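PDB 3AFF: flavin-dependent monooxygenase, oxygenase subunit HsaA from Mycobacterium tuberculosis, which probably catalyses the ortho-hydroxylation of the secosteroid 3-HSA to 3,4-DHSA in cholesterol breakdown, using reduced flavin and molecular oxygen. Local coordinates for residues 93-98 with 150-155. Residues are numbered along the deposited sequence; the frame is centred on the assembly and turned at random.
Sequences NWHLAL and WTFVGG
Phe152 reaches from strand 150-159 to the C-terminal part of helix 80-96, where its ring meets His95 and Leu96. The aromatic part of the contact joins Phe152 to His95. Their ring centroids lie 4.5 Å apart and the planes make an angle of 47°, an oblique pairing. The imidazole nitrogen ND1 of His95 sits over one face of the phenyl ring, displaced toward its rim, and comes within 3.5 Å of Phe152 CE2. With CG swung anti to the backbone N (chi1 -171°), the imidazole of His95 is carried past the phenyl group, the two side chains running in opposite directions; His95 CB packs on Phe152 CE2 at 3.8 Å. Histidine suits this place because its ring can pack against aromatics while keeping a polar atom: ND1 is hydrogen-bonded to Tyr120 OH, which satisfies that nitrogen in a buried setting.

The apolar part is smaller: Leu96 CB touches Phe152 CZ at 4.1 Å. Leucine suits this buried spot because its apolar side chain also packs on Ile116, Val107 and Leu170. Separately, the backbone N of Leu96 approaches the edge of the phenyl ring, near its plane, in van der Waals contact. Phenylalanine is long enough to bridge backbones whose nearest CA atoms, those of Leu96 and Phe152, are 9.2 Å apart, and its flat ring offers a face to His95 and an edge to Leu96. No hydrogen bond links the two segments. Phe99 meets both the Phe152 and His95 rings, extending the aromatic cluster.

Tyr120 belongs to the FMN site predicted by similarity, so His95 probably forms part of its second shell. The packing joins the N-terminal helical domain to the central beta domain, as in the acyl-CoA dehydrogenase fold.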
loop_
_atom_site.group_PDB
_atom_site.type_symbol
_atom_site.label_atom_id
_atom_site.label_comp_id
_atom_site.label_asym_id
_atom_site.label_seq_id
_atom_site.Cartn_x
_atom_site.Cartn_y
_atom_site.Cartn_z
ATOM N N ASN A 93 -3.286 49.757 -5.565
ATOM C CA ASN A 93 -4.464 50.642 -5.363
ATOM C C ASN A 93 -5.463 50.074 -4.377
ATOM O O ASN A 93 -6.259 50.839 -3.804
ATOM C CB ASN A 93 -5.189 50.937 -6.672
ATOM C CG ASN A 93 -4.372 51.767 -7.614
ATOM O OD1 ASN A 93 -3.326 52.309 -7.254
ATOM N ND2 ASN A 93 -4.844 51.881 -8.853
ATOM N N TRP A 94 -5.504 48.734 -4.283
ATOM C CA TRP A 94 -6.145 48.013 -3.179
ATOM C C TRP A 94 -5.425 48.340 -1.861
ATOM O O TRP A 94 -6.039 48.612 -0.793
ATOM C CB TRP A 94 -6.150 46.452 -3.477
ATOM C CG TRP A 94 -6.749 45.592 -2.351
ATOM C CD1 TRP A 94 -8.084 45.299 -2.152
ATOM C CD2 TRP A 94 -6.042 44.952 -1.270
ATOM N NE1 TRP A 94 -8.229 44.530 -1.023
ATOM C CE2 TRP A 94 -7.005 44.319 -0.459
ATOM C CE3 TRP A 94 -4.666 44.861 -0.911
ATOM C CZ2 TRP A 94 -6.664 43.591 0.696
ATOM C CZ3 TRP A 94 -4.317 44.127 0.218
ATOM C CH2 TRP A 94 -5.313 43.512 1.024
ATOM N N HIS A 95 -4.094 48.252 -1.859
ATOM C CA HIS A 95 -3.423 48.389 -0.598
ATOM C C HIS A 95 -3.588 49.844 -0.035
ATOM O O HIS A 95 -3.767 50.017 1.149
ATOM C CB HIS A 95 -1.910 48.121 -0.770
ATOM C CG HIS A 95 -1.174 48.034 0.529
ATOM N ND1 HIS A 95 0.190 47.864 0.582
ATOM C CD2 HIS A 95 -1.603 48.078 1.817
ATOM C CE1 HIS A 95 0.564 47.765 1.846
ATOM N NE2 HIS A 95 -0.500 47.886 2.617
ATOM N N LEU A 96 -3.494 50.843 -0.897
ATOM C CA LEU A 96 -3.616 52.280 -0.499
ATOM C C LEU A 96 -4.987 52.629 0.070
ATOM O O LEU A 96 -5.136 53.493 0.931
ATOM C CB LEU A 96 -3.266 53.195 -1.693
ATOM C CG LEU A 96 -3.253 54.681 -1.340
ATOM C CD1 LEU A 96 -2.232 54.933 -0.200
ATOM C CD2 LEU A 96 -2.962 55.464 -2.552
ATOM N N ALA A 97 -5.992 51.907 -0.401
ATOM C CA ALA A 97 -7.368 51.986 0.113
ATOM C C ALA A 97 -7.438 51.655 1.569
ATOM O O ALA A 97 -8.411 52.016 2.174
ATOM C CB ALA A 97 -8.286 50.963 -0.667
ATOM N N LEU A 98 -6.443 50.927 2.153
ATOM C CA LEU A 98 -6.511 50.586 3.577
ATOM C C LEU A 98 -5.732 51.635 4.413
ATOM O O LEU A 98 -5.845 51.674 5.616
ATOM C CB LEU A 98 -5.873 49.205 3.828
ATOM C CG LEU A 98 -6.421 48.036 2.967
ATOM C CD1 LEU A 98 -5.553 46.789 3.145
ATOM C CD2 LEU A 98 -7.912 47.712 3.347
ATOM N N TRP A 150 4.830 57.441 -6.224
ATOM C CA TRP A 150 4.900 57.159 -4.809
ATOM C C TRP A 150 5.312 55.675 -4.687
ATOM O O TRP A 150 5.184 54.904 -5.655
ATOM C CB TRP A 150 3.497 57.241 -4.241
ATOM C CG TRP A 150 2.898 58.648 -4.065
ATOM C CD1 TRP A 150 2.235 59.396 -5.027
ATOM C CD2 TRP A 150 2.859 59.409 -2.850
ATOM N NE1 TRP A 150 1.835 60.588 -4.471
ATOM C CE2 TRP A 150 2.214 60.635 -3.147
ATOM C CE3 TRP A 150 3.316 59.184 -1.540
ATOM C CZ2 TRP A 150 1.982 61.635 -2.163
ATOM C CZ3 TRP A 150 3.108 60.170 -0.576
ATOM C CH2 TRP A 150 2.410 61.389 -0.891
ATOM N N THR A 151 5.751 55.274 -3.489
ATOM C CA THR A 151 6.099 53.892 -3.260
ATOM C C THR A 151 5.752 53.480 -1.853
ATOM O O THR A 151 5.815 54.291 -0.920
ATOM C CB THR A 151 7.632 53.623 -3.525
ATOM O OG1 THR A 151 7.804 52.240 -3.747
ATOM C CG2 THR A 151 8.582 54.115 -2.323
ATOM N N PHE A 152 5.481 52.188 -1.689
ATOM C CA PHE A 152 5.559 51.545 -0.351
ATOM C C PHE A 152 6.921 50.922 -0.106
ATOM O O PHE A 152 7.498 50.354 -1.001
ATOM C CB PHE A 152 4.544 50.404 -0.223
ATOM C CG PHE A 152 3.093 50.822 -0.447
ATOM C CD1 PHE A 152 2.517 51.851 0.310
ATOM C CD2 PHE A 152 2.312 50.157 -1.385
ATOM C CE1 PHE A 152 1.146 52.197 0.162
ATOM C CE2 PHE A 152 0.928 50.539 -1.557
ATOM C CZ PHE A 152 0.370 51.528 -0.773
ATOM N N VAL A 153 7.422 50.991 1.120
ATOM C CA VAL A 153 8.642 50.246 1.468
ATOM C C VAL A 153 8.276 49.615 2.799
ATOM O O VAL A 153 7.621 50.245 3.642
ATOM C CB VAL A 153 9.948 51.173 1.629
ATOM C CG1 VAL A 153 10.434 51.612 0.282
ATOM C CG2 VAL A 153 9.676 52.352 2.554
ATOM N N GLY A 154 8.676 48.368 2.975
ATOM C CA GLY A 154 8.398 47.664 4.180
ATOM C C GLY A 154 9.543 47.603 5.179
ATOM O O GLY A 154 10.692 47.599 4.798
ATOM N N GLY A 155 9.187 47.504 6.455
ATOM C CA GLY A 155 10.150 47.388 7.508
ATOM C C GLY A 155 9.526 47.599 8.858
ATOM O O GLY A 155 8.334 47.953 8.970
#